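Putative cell invasion protein with MAC/Perforin domain (Bacteroides thetaiotaomicron VPI-5482, PDB 3KK7) is of unknown function but carries a membrane-attack complex/perforin domain, and may therefore insert into or perforate membranes. Local coordinates at residues E378-Y383 with K457-I462; I471-E476 with P495-C500; G478-K483 with G521-A526; E373-E378 with Y447-K452. One frame throughout, in Å; residues are numbered along the deposited sequence.

Contact 1. Residues E378-Y383 with K457-I462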
# COMPACT_ATOMS: atom_id res chain seq x y z
N GLU A 378 6.00 5.70 -27.57
CA GLU A 378 6.46 4.65 -28.48
C GLU A 378 5.30 4.31 -29.42
O GLU A 378 4.18 4.04 -28.96
CB GLU A 378 6.98 3.42 -27.72
CG GLU A 378 5.97 2.75 -26.77
CD GLU A 378 6.56 1.60 -25.95
OE1 GLU A 378 7.49 0.95 -26.47
OE2 GLU A 378 6.09 1.35 -24.80
N ILE A 379 5.54 4.39 -30.73
CA ILE A 379 4.53 4.03 -31.74
C ILE A 379 4.78 2.56 -32.07
O ILE A 379 5.79 2.22 -32.70
CB ILE A 379 4.62 4.89 -33.02
CG1 ILE A 379 4.51 6.39 -32.69
CG2 ILE A 379 3.53 4.48 -34.01
CD1 ILE A 379 5.23 7.30 -33.65
N ILE A 380 3.88 1.70 -31.62
CA ILE A 380 4.08 0.27 -31.78
C ILE A 380 2.78 -0.37 -32.23
O ILE A 380 1.87 0.31 -32.66
CB ILE A 380 4.61 -0.34 -30.46
CG1 ILE A 380 3.64 -0.09 -29.30
CG2 ILE A 380 5.99 0.23 -30.14
CD1 ILE A 380 3.81 -1.04 -28.12
N LYS A 381 2.72 -1.69 -32.13
CA LYS A 381 1.60 -2.45 -32.64
C LYS A 381 0.73 -2.96 -31.49
O LYS A 381 1.26 -3.44 -30.50
CB LYS A 381 2.11 -3.62 -33.48
CG LYS A 381 2.71 -3.17 -34.79
CD LYS A 381 3.24 -4.34 -35.63
CE LYS A 381 3.69 -3.86 -37.00
NZ LYS A 381 4.78 -4.68 -37.59
N MSE A 382 -0.59 -2.83 -31.65
CA MSE A 382 -1.58 -3.31 -30.68
C MSE A 382 -2.41 -4.41 -31.31
O MSE A 382 -2.95 -4.25 -32.40
CB MSE A 382 -2.50 -2.18 -30.22
CG MSE A 382 -3.47 -2.53 -29.12
SE MSE A 382 -4.78 -1.08 -28.96
CE MSE A 382 -6.44 -2.10 -28.63
N TYR A 383 -2.48 -5.54 -30.62
CA TYR A 383 -3.20 -6.71 -31.10
C TYR A 383 -4.68 -6.40 -31.16
O TYR A 383 -5.21 -5.78 -30.24
CB TYR A 383 -2.95 -7.89 -30.17
CG TYR A 383 -3.65 -9.15 -30.60
CD1 TYR A 383 -3.23 -9.83 -31.74
CD2 TYR A 383 -4.74 -9.65 -29.90
CE1 TYR A 383 -3.88 -10.99 -32.17
CE2 TYR A 383 -5.38 -10.81 -30.32
CZ TYR A 383 -4.94 -11.47 -31.45
OH TYR A 383 -5.56 -12.63 -31.87
N LYS A 457 7.55 -4.46 -31.73
CA LYS A 457 7.05 -4.42 -30.35
C LYS A 457 5.53 -4.50 -30.36
O LYS A 457 4.86 -3.69 -31.01
CB LYS A 457 7.50 -3.14 -29.62
CG LYS A 457 7.81 -3.39 -28.14
CD LYS A 457 7.78 -2.09 -27.28
CE LYS A 457 8.45 -2.30 -25.88
NZ LYS A 457 8.26 -1.17 -24.88
N THR A 458 4.97 -5.48 -29.66
CA THR A 458 3.52 -5.57 -29.51
C THR A 458 3.10 -5.17 -28.09
O THR A 458 3.86 -5.29 -27.14
CB THR A 458 3.00 -6.98 -29.83
OG1 THR A 458 3.64 -7.93 -28.97
CG2 THR A 458 3.28 -7.36 -31.28
N ILE A 459 1.88 -4.67 -27.96
CA ILE A 459 1.29 -4.46 -26.64
C ILE A 459 -0.14 -4.95 -26.74
O ILE A 459 -0.87 -4.58 -27.67
CB ILE A 459 1.40 -2.99 -26.18
CG1 ILE A 459 1.01 -2.87 -24.70
CG2 ILE A 459 0.58 -2.07 -27.06
CD1 ILE A 459 1.36 -1.52 -24.07
N ASN A 460 -0.51 -5.84 -25.83
CA ASN A 460 -1.83 -6.49 -25.87
C ASN A 460 -2.73 -6.19 -24.63
O ASN A 460 -2.71 -6.93 -23.64
CB ASN A 460 -1.64 -7.99 -26.07
CG ASN A 460 -2.94 -8.71 -26.27
OD1 ASN A 460 -3.91 -8.16 -26.81
ND2 ASN A 460 -2.99 -9.97 -25.83
N PRO A 461 -3.52 -5.10 -24.68
CA PRO A 461 -4.42 -4.72 -23.59
C PRO A 461 -5.76 -5.46 -23.61
O PRO A 461 -6.40 -5.55 -22.55
CB PRO A 461 -4.66 -3.23 -23.85
CG PRO A 461 -4.59 -3.10 -25.34
CD PRO A 461 -3.58 -4.13 -25.80
N ILE A 462 -6.19 -5.97 -24.78
CA ILE A 462 -7.44 -6.75 -24.92
C ILE A 462 -7.36 -8.07 -24.11
O ILE A 462 -8.36 -8.47 -23.49
CB ILE A 462 -7.84 -7.01 -26.44
CG1 ILE A 462 -8.06 -5.67 -27.19
CG2 ILE A 462 -9.10 -7.92 -26.56
CD1 ILE A 462 -8.35 -5.79 -28.71

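Contact 2. Residues I471-E476 with P495-C500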
# COMPACT_ATOMS: atom_id res chain seq x y z
N ILE A 471 -6.79 4.31 -23.67
CA ILE A 471 -7.57 5.54 -23.74
C ILE A 471 -7.99 5.73 -25.20
O ILE A 471 -7.15 6.05 -26.06
CB ILE A 471 -6.82 6.79 -23.27
CG1 ILE A 471 -5.89 6.52 -22.09
CG2 ILE A 471 -7.84 7.88 -22.89
CD1 ILE A 471 -4.95 7.70 -21.81
N ASN A 472 -9.27 5.51 -25.47
CA ASN A 472 -9.81 5.65 -26.83
C ASN A 472 -9.93 7.10 -27.23
O ASN A 472 -10.13 7.97 -26.38
CB ASN A 472 -11.20 5.06 -26.94
CG ASN A 472 -11.23 3.57 -26.71
OD1 ASN A 472 -10.30 2.85 -27.09
ND2 ASN A 472 -12.32 3.09 -26.10
N ASN A 473 -9.83 7.36 -28.53
CA ASN A 473 -10.10 8.68 -29.08
C ASN A 473 -9.32 9.79 -28.39
O ASN A 473 -9.88 10.85 -28.09
CB ASN A 473 -11.60 8.97 -28.99
CG ASN A 473 -12.44 7.85 -29.53
OD1 ASN A 473 -12.06 7.21 -30.50
ND2 ASN A 473 -13.59 7.61 -28.92
N VAL A 474 -8.04 9.55 -28.11
CA VAL A 474 -7.21 10.59 -27.51
C VAL A 474 -7.02 11.64 -28.56
O VAL A 474 -6.74 11.33 -29.71
CB VAL A 474 -5.86 10.09 -27.02
CG1 VAL A 474 -4.91 11.26 -26.85
CG2 VAL A 474 -6.02 9.33 -25.71
N ASP A 475 -7.23 12.90 -28.16
CA ASP A 475 -7.16 14.03 -29.06
C ASP A 475 -6.70 15.25 -28.26
O ASP A 475 -7.47 15.88 -27.53
CB ASP A 475 -8.51 14.27 -29.77
CG ASP A 475 -8.52 15.51 -30.69
OD1 ASP A 475 -7.70 16.45 -30.52
OD2 ASP A 475 -9.40 15.55 -31.57
N GLU A 476 -5.43 15.57 -28.43
CA GLU A 476 -4.80 16.67 -27.73
C GLU A 476 -5.52 18.01 -27.97
O GLU A 476 -5.37 18.92 -27.15
CB GLU A 476 -3.33 16.77 -28.14
CG GLU A 476 -2.44 15.66 -27.55
CD GLU A 476 -2.62 14.30 -28.20
OE1 GLU A 476 -2.99 14.26 -29.38
OE2 GLU A 476 -2.39 13.25 -27.53
N PRO A 495 -13.62 16.49 -22.56
CA PRO A 495 -15.03 16.27 -22.29
C PRO A 495 -15.81 15.64 -23.46
O PRO A 495 -17.02 15.49 -23.34
CB PRO A 495 -15.53 17.68 -22.02
CG PRO A 495 -14.77 18.48 -23.01
CD PRO A 495 -13.39 17.86 -23.05
N THR A 496 -15.14 15.28 -24.56
CA THR A 496 -15.75 14.45 -25.59
C THR A 496 -15.42 12.97 -25.38
O THR A 496 -16.30 12.13 -25.53
CB THR A 496 -15.26 14.81 -26.97
OG1 THR A 496 -15.14 16.23 -27.08
CG2 THR A 496 -16.22 14.27 -28.03
N SER A 497 -14.17 12.67 -25.03
CA SER A 497 -13.70 11.28 -24.89
C SER A 497 -13.65 10.75 -23.44
O SER A 497 -13.49 9.56 -23.21
CB SER A 497 -12.33 11.14 -25.55
OG SER A 497 -12.40 11.48 -26.91
N MSE A 498 -13.74 11.65 -22.47
CA MSE A 498 -13.92 11.28 -21.05
C MSE A 498 -12.66 10.76 -20.42
O MSE A 498 -12.70 9.94 -19.50
CB MSE A 498 -15.09 10.29 -20.87
CG MSE A 498 -16.38 10.71 -21.62
SE MSE A 498 -16.86 12.62 -21.41
CE MSE A 498 -17.31 12.65 -19.50
N TYR A 499 -11.52 11.28 -20.87
CA TYR A 499 -10.26 10.93 -20.24
C TYR A 499 -9.64 12.20 -19.69
O TYR A 499 -10.02 13.30 -20.07
CB TYR A 499 -9.32 10.19 -21.21
CG TYR A 499 -8.78 11.03 -22.33
CD1 TYR A 499 -7.68 11.86 -22.13
CD2 TYR A 499 -9.37 11.00 -23.60
CE1 TYR A 499 -7.18 12.65 -23.15
CE2 TYR A 499 -8.85 11.79 -24.64
CZ TYR A 499 -7.76 12.61 -24.39
OH TYR A 499 -7.22 13.39 -25.38
N CYS A 500 -8.67 12.01 -18.78
CA CYS A 500 -8.07 13.10 -18.07
C CYS A 500 -6.66 12.79 -17.55
O CYS A 500 -6.44 11.75 -16.90
CB CYS A 500 -8.99 13.49 -16.92
SG CYS A 500 -8.23 14.57 -15.67

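Contact 3. Residues G478-K483 with G521-A526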
# COMPACT_ATOMS: atom_id res chain seq x y z
N GLY A 478 -8.81 18.61 -27.98
CA GLY A 478 -10.14 18.72 -27.37
C GLY A 478 -10.19 18.90 -25.86
O GLY A 478 -11.07 18.34 -25.20
N MSE A 479 -9.31 19.73 -25.30
CA MSE A 479 -9.14 19.72 -23.86
C MSE A 479 -9.27 21.01 -23.12
O MSE A 479 -9.03 22.09 -23.65
CB MSE A 479 -7.80 19.11 -23.56
CG MSE A 479 -7.72 17.81 -24.26
SE MSE A 479 -6.57 16.62 -23.43
CE MSE A 479 -7.44 16.23 -21.73
N TYR A 480 -9.67 20.85 -21.86
CA TYR A 480 -9.76 21.93 -20.92
C TYR A 480 -8.99 21.51 -19.68
O TYR A 480 -8.61 20.36 -19.53
CB TYR A 480 -11.22 22.20 -20.55
CG TYR A 480 -12.11 22.66 -21.69
CD1 TYR A 480 -12.32 24.00 -21.95
CD2 TYR A 480 -12.76 21.73 -22.50
CE1 TYR A 480 -13.15 24.41 -22.98
CE2 TYR A 480 -13.58 22.13 -23.53
CZ TYR A 480 -13.77 23.47 -23.77
OH TYR A 480 -14.58 23.85 -24.79
N LYS A 481 -8.75 22.46 -18.79
CA LYS A 481 -8.05 22.16 -17.56
C LYS A 481 -8.58 23.03 -16.42
O LYS A 481 -9.18 24.10 -16.65
CB LYS A 481 -6.55 22.41 -17.74
CG LYS A 481 -6.19 23.88 -17.77
CD LYS A 481 -4.76 24.15 -18.16
CE LYS A 481 -4.44 25.64 -17.98
NZ LYS A 481 -3.10 25.94 -18.48
N PHE A 482 -8.36 22.56 -15.19
CA PHE A 482 -8.58 23.39 -14.01
C PHE A 482 -7.69 22.90 -12.86
O PHE A 482 -7.28 21.73 -12.84
CB PHE A 482 -10.06 23.40 -13.61
CG PHE A 482 -10.52 22.12 -12.97
CD1 PHE A 482 -10.88 21.03 -13.76
CD2 PHE A 482 -10.58 22.00 -11.58
CE1 PHE A 482 -11.31 19.84 -13.16
CE2 PHE A 482 -10.99 20.80 -10.98
CZ PHE A 482 -11.36 19.72 -11.76
N LYS A 483 -7.40 23.81 -11.93
CA LYS A 483 -6.65 23.46 -10.74
C LYS A 483 -7.54 23.32 -9.53
O LYS A 483 -8.30 24.22 -9.22
CB LYS A 483 -5.59 24.52 -10.44
CG LYS A 483 -4.55 24.04 -9.48
CD LYS A 483 -3.42 25.03 -9.31
CE LYS A 483 -3.83 26.17 -8.41
NZ LYS A 483 -2.62 26.83 -7.90
N GLY A 521 -1.51 26.61 -23.29
CA GLY A 521 -2.53 26.99 -24.26
C GLY A 521 -3.92 26.44 -23.97
O GLY A 521 -4.91 27.01 -24.42
N ILE A 522 -3.99 25.33 -23.23
CA ILE A 522 -5.26 24.70 -22.88
C ILE A 522 -6.16 25.68 -22.10
O ILE A 522 -5.72 26.27 -21.10
CB ILE A 522 -5.06 23.38 -22.06
CG1 ILE A 522 -4.46 22.27 -22.95
CG2 ILE A 522 -6.38 22.91 -21.40
CD1 ILE A 522 -4.20 20.93 -22.22
N PRO A 523 -7.41 25.86 -22.55
CA PRO A 523 -8.30 26.78 -21.82
C PRO A 523 -8.80 26.25 -20.47
O PRO A 523 -9.10 25.07 -20.32
CB PRO A 523 -9.47 27.02 -22.80
CG PRO A 523 -9.41 25.91 -23.77
CD PRO A 523 -7.98 25.45 -23.85
N ILE A 524 -8.87 27.16 -19.50
CA ILE A 524 -9.36 26.88 -18.17
C ILE A 524 -10.88 26.73 -18.16
O ILE A 524 -11.60 27.66 -18.53
CB ILE A 524 -9.01 28.05 -17.18
CG1 ILE A 524 -7.51 28.08 -16.89
CG2 ILE A 524 -9.80 27.91 -15.89
CD1 ILE A 524 -7.06 29.33 -16.18
N LYS A 525 -11.36 25.58 -17.71
CA LYS A 525 -12.78 25.38 -17.47
C LYS A 525 -12.97 24.44 -16.31
O LYS A 525 -12.62 23.25 -16.39
CB LYS A 525 -13.50 24.84 -18.71
CG LYS A 525 -15.03 24.72 -18.52
CD LYS A 525 -15.77 24.61 -19.85
CE LYS A 525 -17.26 24.88 -19.69
NZ LYS A 525 -17.88 25.11 -21.03
N ALA A 526 -13.52 24.97 -15.22
CA ALA A 526 -13.74 24.20 -14.02
C ALA A 526 -14.83 23.17 -14.26
O ALA A 526 -15.76 23.40 -15.04
CB ALA A 526 -14.11 25.11 -12.85

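Contact 4. Residues E373-E378 with Y447-K452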
# COMPACT_ATOMS: atom_id res chain seq x y z
N GLU A 373 11.17 8.00 -13.98
CA GLU A 373 12.05 7.91 -15.15
C GLU A 373 11.60 8.82 -16.31
O GLU A 373 10.59 9.52 -16.20
CB GLU A 373 12.13 6.46 -15.62
CG GLU A 373 12.85 5.53 -14.66
CD GLU A 373 12.77 4.03 -15.07
OE1 GLU A 373 12.58 3.71 -16.27
OE2 GLU A 373 12.90 3.17 -14.16
N GLU A 374 12.37 8.84 -17.40
CA GLU A 374 12.07 9.68 -18.56
C GLU A 374 10.83 9.14 -19.25
O GLU A 374 10.77 7.96 -19.56
CB GLU A 374 13.23 9.69 -19.57
CG GLU A 374 13.00 10.57 -20.84
CD GLU A 374 14.15 10.51 -21.86
OE1 GLU A 374 15.24 10.01 -21.50
OE2 GLU A 374 13.95 10.96 -23.01
N PRO A 375 9.84 10.01 -19.48
CA PRO A 375 8.72 9.60 -20.32
C PRO A 375 9.02 9.68 -21.83
O PRO A 375 9.96 10.34 -22.25
CB PRO A 375 7.62 10.57 -19.92
CG PRO A 375 8.30 11.72 -19.39
CD PRO A 375 9.57 11.28 -18.80
N TYR A 376 8.20 9.00 -22.62
CA TYR A 376 8.39 8.92 -24.06
C TYR A 376 7.18 8.27 -24.69
O TYR A 376 6.50 7.48 -24.06
CB TYR A 376 9.63 8.08 -24.40
CG TYR A 376 9.60 6.65 -23.89
CD1 TYR A 376 9.03 5.63 -24.64
CD2 TYR A 376 10.16 6.33 -22.65
CE1 TYR A 376 9.02 4.31 -24.17
CE2 TYR A 376 10.15 5.03 -22.17
CZ TYR A 376 9.57 4.02 -22.93
OH TYR A 376 9.57 2.73 -22.44
N ILE A 377 6.92 8.60 -25.95
CA ILE A 377 5.87 7.97 -26.71
C ILE A 377 6.52 6.92 -27.59
O ILE A 377 7.49 7.22 -28.27
CB ILE A 377 5.17 8.98 -27.60
CG1 ILE A 377 4.49 10.05 -26.74
CG2 ILE A 377 4.17 8.27 -28.50
CD1 ILE A 377 3.77 11.13 -27.53
N GLU A 378 6.00 5.70 -27.57
CA GLU A 378 6.46 4.65 -28.48
C GLU A 378 5.30 4.31 -29.42
O GLU A 378 4.18 4.04 -28.96
CB GLU A 378 6.98 3.42 -27.72
CG GLU A 378 5.97 2.75 -26.77
CD GLU A 378 6.56 1.60 -25.95
OE1 GLU A 378 7.49 0.95 -26.47
OE2 GLU A 378 6.09 1.35 -24.80
N TYR A 447 3.89 17.27 -27.83
CA TYR A 447 4.87 16.62 -26.95
C TYR A 447 6.26 16.77 -27.55
O TYR A 447 6.46 16.48 -28.74
CB TYR A 447 4.61 15.13 -26.85
CG TYR A 447 3.31 14.70 -26.20
CD1 TYR A 447 2.14 14.54 -26.95
CD2 TYR A 447 3.27 14.35 -24.86
CE1 TYR A 447 0.95 14.10 -26.34
CE2 TYR A 447 2.09 13.91 -24.26
CZ TYR A 447 0.95 13.79 -24.99
OH TYR A 447 -0.18 13.35 -24.36
N GLN A 448 7.22 17.18 -26.72
CA GLN A 448 8.61 17.40 -27.13
C GLN A 448 9.56 16.35 -26.53
O GLN A 448 10.78 16.56 -26.45
CB GLN A 448 9.07 18.78 -26.67
CG GLN A 448 8.56 19.93 -27.51
CD GLN A 448 9.36 21.19 -27.26
OE1 GLN A 448 9.81 21.43 -26.13
NE2 GLN A 448 9.57 21.98 -28.29
N LEU A 449 8.99 15.22 -26.10
CA LEU A 449 9.77 14.14 -25.51
C LEU A 449 10.20 13.18 -26.62
O LEU A 449 9.79 13.30 -27.77
CB LEU A 449 8.96 13.43 -24.42
CG LEU A 449 7.45 13.20 -24.54
CD1 LEU A 449 7.03 12.47 -25.83
CD2 LEU A 449 6.97 12.45 -23.29
N LYS A 450 11.07 12.24 -26.25
CA LYS A 450 11.51 11.19 -27.16
C LYS A 450 10.28 10.46 -27.72
O LYS A 450 9.45 9.98 -26.96
CB LYS A 450 12.43 10.21 -26.41
CG LYS A 450 13.12 9.12 -27.26
CD LYS A 450 13.49 7.84 -26.44
CE LYS A 450 14.78 7.97 -25.58
NZ LYS A 450 14.98 6.75 -24.74
N ILE A 451 10.14 10.47 -29.04
CA ILE A 451 9.15 9.66 -29.73
C ILE A 451 9.94 8.62 -30.52
O ILE A 451 10.92 8.97 -31.22
CB ILE A 451 8.27 10.49 -30.69
CG1 ILE A 451 7.61 11.64 -29.94
CG2 ILE A 451 7.24 9.61 -31.40
CD1 ILE A 451 6.76 12.52 -30.82
N LYS A 452 9.56 7.36 -30.39
CA LYS A 452 10.20 6.28 -31.13
C LYS A 452 9.13 5.38 -31.69
O LYS A 452 7.98 5.46 -31.29
CB LYS A 452 11.17 5.51 -30.25
CG LYS A 452 10.68 5.19 -28.83
CD LYS A 452 11.33 3.90 -28.29
CE LYS A 452 11.84 4.03 -26.85
NZ LYS A 452 11.99 2.70 -26.17

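Contact 1. Residues E378-Y383 with K457-I462
Lys457 reaches across to Glu378, its extended chain meeting the glutamate at about a right angle, and NZ bonds to Glu378 OE1 at 2.8 Å in a salt bridge on the syn lone pair. CG of Glu378 sits between its backbone N and carbonyl carbon (chi1 58°), and from there the straight chain carries the carboxylate to the lysine. Nearer the backbone of Lys457, Ile380 CG2 lies 3.7 Å from Lys457 CB, and the CD1 tip of Ile380 turns across Ile459, 3.6 Å from its CG2. On the same face as Ile459, Met382, a selenomethionine, rests CG on Pro461 CD at 3.7 Å and CE against the CD1 end of Ile462. Tyr383 and Asn460 run side by side, pointing the same way, with ring and amide planes 83° apart and Asn460 OD1 touching Tyr383 CB and CD2. The backbones form a short parallel ladder: Lys381 N donates to Lys457 O (3.1 Å) and Ile459 N to Lys381 O (2.9 Å). Tyr383 N adds a weak bond of 3.5 Å to Ile459 O. Strand 457-459 thus pairs with strand 376-386 in the mixed sheet of the D2 region, while Met382, Ile459 and Pro461 also touch Ile409 of strand 407-411. A glutamine in place of Glu378 would probably leave Lys457 without its countercharge. Because OE2 is paired with Lys407 and also bonded to Asn401, the carboxylate stands between two lysines, which is likely to stabilise its charged form and to offset the closeness of the two ammonium groups.

Contact 2. Residues I471-E476 with P495-C500
Tyr499 extends its ring along the chain from Ile471 to Asp475. Its CG lies between the backbone N and the carbonyl carbon (chi1 69°), a conformation that turns the ring toward residues 471-476 and brings the hydroxyl to their backbone. There Asp475 N donates to Tyr499 OH at 2.8 Å, close to straight at 160° and near the plane of the ring. Val474 comes over one ring face: CG2, anti to its own carbonyl carbon, makes a CH-pi contact 4.1 Å from the centroid and is offset toward the rim, while CG1, on the other branch, lies 3.5 Å from Tyr499 OH. At the root of the ring, Ile471 crosses at about a right angle and sets CG2 close to Tyr499 CB and CG. The contact joins two sheets: Ile471 lies near the end of strand 468-472 of the D2 sheet, and Tyr499 begins strand 499-504 of the four-stranded D3 sheet, so the tyrosine spans the passage between the two regions. A leucine at Tyr499 would probably leave Asp475 N without this acceptor and Val474 without the aromatic surface beneath its CG2. Two residues before the tyrosine, Ser497 OG donates to Asn473 O at 2.9 Å, approaching 30° out of the carbonyl plane; OG also lies 3.4 Å from Asn473 CB. The turn carrying this serine is held by Asn494, whose OD1 accepts bonds from Thr496 N and Ser497 N.

Contact 3. Residues G478-K483 with G521-A526
Lys481 touches Ile522 with every side-chain atom from CB to NZ. Its CG occupies the position between the backbone N and the carbonyl carbon (chi1 74°), and the rest of the chain is extended, running obliquely past the isoleucine. CB comes first, 3.7 Å from Ile522 CG2; CG meets that same methyl, with Pro523 O somewhat farther off. CD touches both Ile522 CG2 and Ile522 O. CE approaches Ile522 O to 3.4 Å and also borders Ile524 CG1. NZ, still near Ile522 O, goes on to a hydrogen bond with Val519 O, and the lysine also makes a cation-pi contact with Trp490. The aliphatic stem therefore packs against the segment after helix 516-521, while the ammonium group is bonded to a carbonyl within that helix. Strand 480-484 is an outermost strand of the four-stranded D3 sheet, and residues 522-526 run beside it with a single bridge, Lys481 to Ile524, without forming a regular strand of their own. Two backbone bonds flank the bridge: Lys481 N to Pro523 O at 3.0 Å and Lys525 N to Lys481 O at 2.8 Å. Tyr480 and Lys525 lie side by side, pointing the same way, with Lys525 CB 3.5 Å from Tyr480 CD1 and Lys525 CD over one ring face, offset toward the rim. Lys525 NZ is too far along for more than a weak cation-pi attraction. Pro523 CG also reaches the ring, 3.9 Å from Tyr480 CD1. Phe482 CB rests 3.8 Å from Ala526 CA, while its side chain touches Met529 and Leu532 of helix 529-535.

Contact 4. Residues E373-E378 with Y447-K452
Parallel pairing of strands 376-386 and 450-454 in the mixed D2 sheet sets Ile377 beside Ile451 and Glu378 beside Lys452, the two short segments lying 9° apart in direction. Ile377 N donates to Lys450 O at 3.1 Å, and Ile377 O accepts from Lys452 N at 3.0 Å, so Ile377 bonds to the neighbouring strand through both its N-H and its C=O. Its side chain leaves on the face shared with Ile451. CG1 lies anti to the carbonyl carbon (chi1 -63°), which carries CD1 over one face of the Tyr447 ring, 4.0 Å from the centroid, while CG1 itself packs at 3.6 Å on Leu449 CD1. The leucine side chain crosses Pro375 at about a right angle, with Leu449 CD2 3.9 Å from Pro375 CB. On the face with Glu378, Lys452 runs obliquely past Tyr376, its chain bent so that NZ comes 4.5 Å from the ring centroid in an off-centre cation-pi contact; CE lies 3.9 Å from Tyr376 CE1. The same NZ is salt-bridged to Glu21, and Glu374, whose OE2 lies near Lys450 CB, pairs with Arg33. Strand 392-401 flanks strand 376-386, bringing Pro398 and Leu400 onto Ile377, and strand 22-25 pairs antiparallel with strand 450-454. Beyond the sheet, the Tyr447 ring meets that of Trp518 in helix 516-521.

Contacts 1 and 4, with centres 16 Å apart, share Glu378 and lie along strand 376-386, which pairs with 450-454 and then 457-459; Ile379 N probably bonds to Lys452 O where they meet. Their segments alternate along the chain, and both belong to the D2 region. Contact 2 follows, about 19 Å from each between centres, carrying the chain from the same mixed sheet toward the D3 sheet. Contact 3, at the edge of the D3 sheet, has its centre 13 Å from that of contact 2 and 30 Å from that of contact 1. Contact 4 touches both contacts 1 and 2, and contact 2 touches contact 3, so the four lead from D2 into D3, with contact 2 at the junction.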